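Local coordinates for halogenase PltM (Pseudomonas fluorescens, PDB 6BZN), which halogenates phenolic compounds, accepting varied substrates and halides, and is a flavoprotein of the FAD-dependent halogenase family, at residues A[67-72]-A[353-358]; A[73-78]-A[88-93]. All coordinates share one frame; numbering follows the deposited sequence.

Interaction 1: residues A[67-72]-A[353-358]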
loop_
_atom_site.group_PDB
_atom_site.type_symbol
_atom_site.label_atom_id
_atom_site.label_comp_id
_atom_site.label_asym_id
_atom_site.label_seq_id
_atom_site.Cartn_x
_atom_site.Cartn_y
_atom_site.Cartn_z
ATOM N N THR A 67 2.844 -6.132 -3.349
ATOM C CA THR A 67 3.854 -5.652 -4.299
ATOM C C THR A 67 5.163 -6.400 -4.055
ATOM O O THR A 67 5.321 -7.057 -3.029
ATOM C CB THR A 67 4.135 -4.165 -4.092
ATOM O OG1 THR A 67 4.296 -3.908 -2.689
ATOM C CG2 THR A 67 3.007 -3.327 -4.643
ATOM N N PRO A 68 6.118 -6.291 -4.995
ATOM C CA PRO A 68 7.436 -6.863 -4.684
ATOM C C PRO A 68 8.005 -6.330 -3.382
ATOM O O PRO A 68 8.526 -7.103 -2.593
ATOM C CB PRO A 68 8.297 -6.472 -5.892
ATOM C CG PRO A 68 7.338 -6.182 -6.974
ATOM C CD PRO A 68 6.044 -5.746 -6.361
ATOM N N GLU A 69 7.892 -5.024 -3.156
ATOM C CA GLU A 69 8.408 -4.414 -1.941
ATOM C C GLU A 69 7.719 -4.953 -0.694
ATOM O O GLU A 69 8.384 -5.290 0.281
ATOM C CB GLU A 69 8.261 -2.894 -1.966
ATOM C CG GLU A 69 9.025 -2.214 -3.102
ATOM C CD GLU A 69 8.187 -1.950 -4.340
ATOM O OE1 GLU A 69 7.280 -2.759 -4.660
ATOM O OE2 GLU A 69 8.425 -0.914 -5.011
ATOM N N SER A 70 6.386 -5.030 -0.729
ATOM C CA SER A 70 5.664 -5.482 0.460
ATOM C C SER A 70 6.047 -6.930 0.790
ATOM O O SER A 70 6.174 -7.279 1.958
ATOM C CB SER A 70 4.148 -5.293 0.322
ATOM O OG SER A 70 3.549 -6.215 -0.581
ATOM N N GLY A 71 6.264 -7.757 -0.238
ATOM C CA GLY A 71 6.666 -9.145 -0.028
ATOM C C GLY A 71 8.048 -9.252 0.601
ATOM O O GLY A 71 8.246 -10.024 1.529
ATOM N N PHE A 72 9.002 -8.466 0.107
ATOM C CA PHE A 72 10.339 -8.429 0.699
ATOM C C PHE A 72 10.309 -7.928 2.130
ATOM O O PHE A 72 11.019 -8.465 2.960
ATOM C CB PHE A 72 11.318 -7.584 -0.125
ATOM C CG PHE A 72 11.782 -8.262 -1.395
ATOM C CD1 PHE A 72 12.437 -9.493 -1.345
ATOM C CD2 PHE A 72 11.597 -7.653 -2.632
ATOM C CE1 PHE A 72 12.853 -10.120 -2.517
ATOM C CE2 PHE A 72 12.016 -8.273 -3.801
ATOM C CZ PHE A 72 12.639 -9.507 -3.741
ATOM N N GLY A 353 0.616 2.031 0.434
ATOM C CA GLY A 353 0.260 1.987 1.863
ATOM C C GLY A 353 0.828 0.793 2.613
ATOM O O GLY A 353 1.456 0.951 3.660
ATOM N N LEU A 354 0.629 -0.408 2.072
ATOM C CA LEU A 354 1.175 -1.613 2.689
ATOM C C LEU A 354 2.693 -1.583 2.793
ATOM O O LEU A 354 3.269 -2.047 3.783
ATOM C CB LEU A 354 0.764 -2.871 1.910
ATOM C CG LEU A 354 -0.674 -3.319 2.130
ATOM C CD1 LEU A 354 -1.026 -4.359 1.072
ATOM C CD2 LEU A 354 -0.888 -3.861 3.534
ATOM N N ILE A 355 3.332 -1.028 1.767
ATOM C CA ILE A 355 4.776 -0.944 1.742
ATOM C C ILE A 355 5.251 -0.060 2.891
ATOM O O ILE A 355 6.107 -0.473 3.683
ATOM C CB ILE A 355 5.294 -0.370 0.404
ATOM C CG1 ILE A 355 4.908 -1.300 -0.753
ATOM C CG2 ILE A 355 6.790 -0.160 0.491
ATOM C CD1 ILE A 355 5.222 -0.764 -2.141
ATOM N N THR A 356 4.690 1.150 2.971
ATOM C CA THR A 356 5.095 2.100 4.000
ATOM C C THR A 356 4.852 1.505 5.389
ATOM O O THR A 356 5.718 1.614 6.271
ATOM C CB THR A 356 4.348 3.432 3.852
ATOM O OG1 THR A 356 4.478 3.908 2.504
ATOM C CG2 THR A 356 4.889 4.465 4.797
ATOM N N THR A 357 3.695 0.861 5.562
ATOM C CA THR A 357 3.353 0.176 6.817
ATOM C C THR A 357 4.400 -0.851 7.273
ATOM O O THR A 357 4.875 -0.794 8.412
ATOM C CB THR A 357 1.972 -0.487 6.720
ATOM O OG1 THR A 357 0.982 0.528 6.540
ATOM C CG2 THR A 357 1.629 -1.294 7.989
ATOM N N PHE A 358 4.745 -1.805 6.412
ATOM C CA PHE A 358 5.638 -2.874 6.837
ATOM C C PHE A 358 7.039 -2.341 7.078
ATOM O O PHE A 358 7.727 -2.797 7.997
ATOM C CB PHE A 358 5.665 -4.039 5.831
ATOM C CG PHE A 358 4.323 -4.710 5.619
ATOM C CD1 PHE A 358 3.382 -4.798 6.636
ATOM C CD2 PHE A 358 4.020 -5.292 4.400
ATOM C CE1 PHE A 358 2.161 -5.420 6.421
ATOM C CE2 PHE A 358 2.794 -5.915 4.180
ATOM C CZ PHE A 358 1.860 -5.966 5.188
#

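Interaction 2: residues A[73-78]-A[88-93]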
loop_
_atom_site.group_PDB
_atom_site.type_symbol
_atom_site.label_atom_id
_atom_site.label_comp_id
_atom_site.label_asym_id
_atom_site.label_seq_id
_atom_site.Cartn_x
_atom_site.Cartn_y
_atom_site.Cartn_z
ATOM N N LEU A 73 9.463 -6.929 2.408
ATOM C CA LEU A 73 9.328 -6.393 3.753
ATOM C C LEU A 73 8.746 -7.412 4.715
ATOM O O LEU A 73 9.199 -7.510 5.852
ATOM C CB LEU A 73 8.505 -5.093 3.754
ATOM C CG LEU A 73 9.246 -3.963 3.048
ATOM C CD1 LEU A 73 8.277 -2.851 2.684
ATOM C CD2 LEU A 73 10.426 -3.456 3.879
ATOM N N LEU A 74 7.762 -8.183 4.279
ATOM C CA LEU A 74 7.229 -9.242 5.153
ATOM C C LEU A 74 8.302 -10.287 5.439
ATOM O O LEU A 74 8.445 -10.740 6.577
ATOM C CB LEU A 74 5.992 -9.913 4.564
ATOM C CG LEU A 74 4.708 -9.083 4.622
ATOM C CD1 LEU A 74 3.659 -9.695 3.702
ATOM C CD2 LEU A 74 4.171 -8.959 6.041
ATOM N N ARG A 75 9.062 -10.656 4.418
ATOM C CA ARG A 75 10.154 -11.620 4.597
ATOM C C ARG A 75 11.245 -11.056 5.518
ATOM O O ARG A 75 11.798 -11.794 6.341
ATOM C CB ARG A 75 10.742 -12.055 3.243
ATOM C CG ARG A 75 9.830 -12.988 2.443
ATOM C CD ARG A 75 10.305 -13.171 0.993
ATOM N NE ARG A 75 11.478 -14.041 0.879
ATOM C CZ ARG A 75 12.310 -14.116 -0.176
ATOM N NH1 ARG A 75 12.133 -13.380 -1.273
ATOM N NH2 ARG A 75 13.346 -14.947 -0.121
ATOM N N LEU A 76 11.542 -9.758 5.392
ATOM C CA LEU A 76 12.497 -9.104 6.287
ATOM C C LEU A 76 12.005 -9.117 7.748
ATOM O O LEU A 76 12.772 -9.434 8.666
ATOM C CB LEU A 76 12.792 -7.679 5.839
ATOM C CG LEU A 76 13.732 -7.559 4.628
ATOM C CD1 LEU A 76 13.657 -6.169 4.016
ATOM C CD2 LEU A 76 15.169 -7.894 5.034
ATOM N N LEU A 77 10.732 -8.787 7.956
ATOM C CA LEU A 77 10.138 -8.859 9.286
ATOM C C LEU A 77 10.244 -10.260 9.880
ATOM O O LEU A 77 10.645 -10.426 11.043
ATOM C CB LEU A 77 8.667 -8.426 9.247
ATOM C CG LEU A 77 8.463 -6.918 9.222
ATOM C CD1 LEU A 77 7.064 -6.573 8.701
ATOM C CD2 LEU A 77 8.692 -6.330 10.612
ATOM N N SER A 78 9.884 -11.244 9.067
ATOM C CA SER A 78 9.956 -12.647 9.440
ATOM C C SER A 78 11.372 -13.073 9.857
ATOM O O SER A 78 11.551 -13.720 10.881
ATOM C CB SER A 78 9.468 -13.511 8.277
ATOM O OG SER A 78 9.496 -14.888 8.607
ATOM N N TYR A 88 5.090 -16.454 5.316
ATOM C CA TYR A 88 3.967 -17.074 4.586
ATOM C C TYR A 88 3.077 -16.059 3.877
ATOM O O TYR A 88 2.644 -16.291 2.742
ATOM C CB TYR A 88 3.073 -17.911 5.507
ATOM C CG TYR A 88 3.735 -19.113 6.130
ATOM C CD1 TYR A 88 4.963 -19.590 5.665
ATOM C CD2 TYR A 88 3.099 -19.817 7.147
ATOM C CE1 TYR A 88 5.564 -20.692 6.232
ATOM C CE2 TYR A 88 3.690 -20.938 7.710
ATOM C CZ TYR A 88 4.925 -21.361 7.241
ATOM O OH TYR A 88 5.550 -22.463 7.753
ATOM N N LEU A 89 2.852 -14.925 4.533
ATOM C CA LEU A 89 1.957 -13.909 4.018
ATOM C C LEU A 89 2.488 -13.221 2.755
ATOM O O LEU A 89 1.737 -12.535 2.093
ATOM C CB LEU A 89 1.651 -12.874 5.120
ATOM C CG LEU A 89 0.985 -13.460 6.366
ATOM C CD1 LEU A 89 0.829 -12.393 7.437
ATOM C CD2 LEU A 89 -0.353 -14.104 6.032
ATOM N N SER A 90 3.766 -13.403 2.410
ATOM C CA SER A 90 4.303 -12.843 1.161
ATOM C C SER A 90 4.104 -13.708 -0.071
ATOM O O SER A 90 4.326 -13.227 -1.167
ATOM C CB SER A 90 5.790 -12.534 1.300
ATOM O OG SER A 90 6.577 -13.708 1.310
ATOM N N HIS A 91 3.731 -14.975 0.089
ATOM C CA HIS A 91 3.671 -15.913 -1.045
ATOM C C HIS A 91 2.236 -16.450 -1.192
ATOM O O HIS A 91 1.721 -17.031 -0.260
ATOM C CB HIS A 91 4.602 -17.121 -0.812
ATOM C CG HIS A 91 6.019 -16.783 -0.440
ATOM N ND1 HIS A 91 6.938 -16.293 -1.347
ATOM C CD2 HIS A 91 6.693 -16.935 0.728
ATOM C CE1 HIS A 91 8.102 -16.116 -0.743
ATOM N NE2 HIS A 91 7.982 -16.507 0.514
ATOM N N PRO A 92 1.600 -16.296 -2.367
ATOM C CA PRO A 92 0.228 -16.810 -2.490
ATOM C C PRO A 92 0.094 -18.319 -2.256
ATOM O O PRO A 92 -0.897 -18.754 -1.658
ATOM C CB PRO A 92 -0.183 -16.452 -3.922
ATOM C CG PRO A 92 1.018 -15.919 -4.594
ATOM C CD PRO A 92 2.068 -15.618 -3.588
ATOM N N ASP A 93 1.084 -19.103 -2.690
ATOM C CA ASP A 93 1.003 -20.556 -2.497
ATOM C C ASP A 93 1.102 -20.889 -1.006
ATOM O O ASP A 93 0.343 -21.719 -0.505
ATOM C CB ASP A 93 2.039 -21.305 -3.352
ATOM C CG ASP A 93 1.799 -21.136 -4.878
ATOM O OD1 ASP A 93 0.654 -20.886 -5.320
ATOM O OD2 ASP A 93 2.776 -21.249 -5.650
#

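Interaction 1: residues A[67-72]-A[353-358]
Leu354 comes first to the contact: its CB lies 4.5 Å from CB of Ser70, a light touch, and Leu354 lines the FAD site of this protein, which holds no FAD here. Ile355 does most of the work. Its CG1 sits anti to the carbonyl carbon (chi1 -63°) and the chain runs on extended, which carries CG1 and CD1 across to the start of helix 68-81. There Thr67 OG1 lies 3.3 Å from Ile355 CG1, the two side chains crossing at about a right angle, while CD1 rests 3.7 Å from Glu69 CB. That threonine oxygen also accepts a bond: Thr67 is the N-cap, its OG1 accepting from Ser70 N at 3.1 Å, and Thr67 N gives a nearly straight bond (175°) to Ser70 OG, completing a capping box. The isoleucine thus packs against a helix start held by two reciprocal bonds. Phe358, one turn on, brings the CD2 side of its ring to Ser70, with CD2 4.1 Å from Ser70 CB; Leu354 O lies above one face of the ring, offset toward its rim. The short helical segments run in the same general direction, inclined at 26°, with axes 8.6 Å from each other at closest. Helix 410-441 touches Glu69, whose OE2 bonds Ser424 OG and forms a salt bridge to Arg352, and helix 33-44 meets Phe358 through Ile33 and Leu37.

Interaction 2: residues A[73-78]-A[88-93]
The imidazole of His91 has Ser90 OG over the centre of one face, 3.2 Å above the plane, and the methylene chain of Arg75 approaches it obliquely. Arg75 CD lies 4.1 Å from both CE1 and NE2 of His91, so the aliphatic part of the arginine makes the contact. The two side chains cross at about a right angle, and the guanidinium plane is turned 51° from the ring. A bend at chi3 (75°) follows the extended start of the arginine chain and turns the guanidinium after CD has met the histidine. Ser90 OG, 3.5 Å from Arg75 CG, sits beside that chain, but its hydrogen bond goes to Ala87 O, not to the arginine. Ser90 CB meets Leu74 CB at 4.2 Å. Deeper in, Leu74 CD1 reaches the backbone of the type I turn from Tyr88 to His91, 3.8 Å from Leu89 O and 4.0 Å from Leu89 CB. Leu74 also packs on Ile86 of helix 84-88. The contact is therefore mainly carbon packing, with the Leu89 carbonyl on the inner side and Ser90 OG, His91 and the guanidinium on the outer. Arg75 NE and His91 NE2 are 4.3 Å apart; the arginine, with Glu439 as a weak, long ion-pair partner, might slightly disfavour protonation of the imidazole, whose charge is not known.

How the interactions relate
From the N terminus, the chain enters helix 68-81 with residues 67-72, the first partner of interaction 1, and continues directly through 73-78, the first partner of interaction 2. A short excursion through helix 84-88 brings 88-93 back against the same helix and closes a small loop. Interaction 1 closes only much later, when helix 352-374 arrives, so interaction 2 is nested inside its long loop. The two contacts touch: Phe358 CE2 lies 3.7 Å from Leu74 CG, and Gly71 O packs 3.5 Å from Ser90 CB. Helix 68-81 thereby joins the turn leading into helix 92-98 to helix 352-374, near Ile33 of the FAD site.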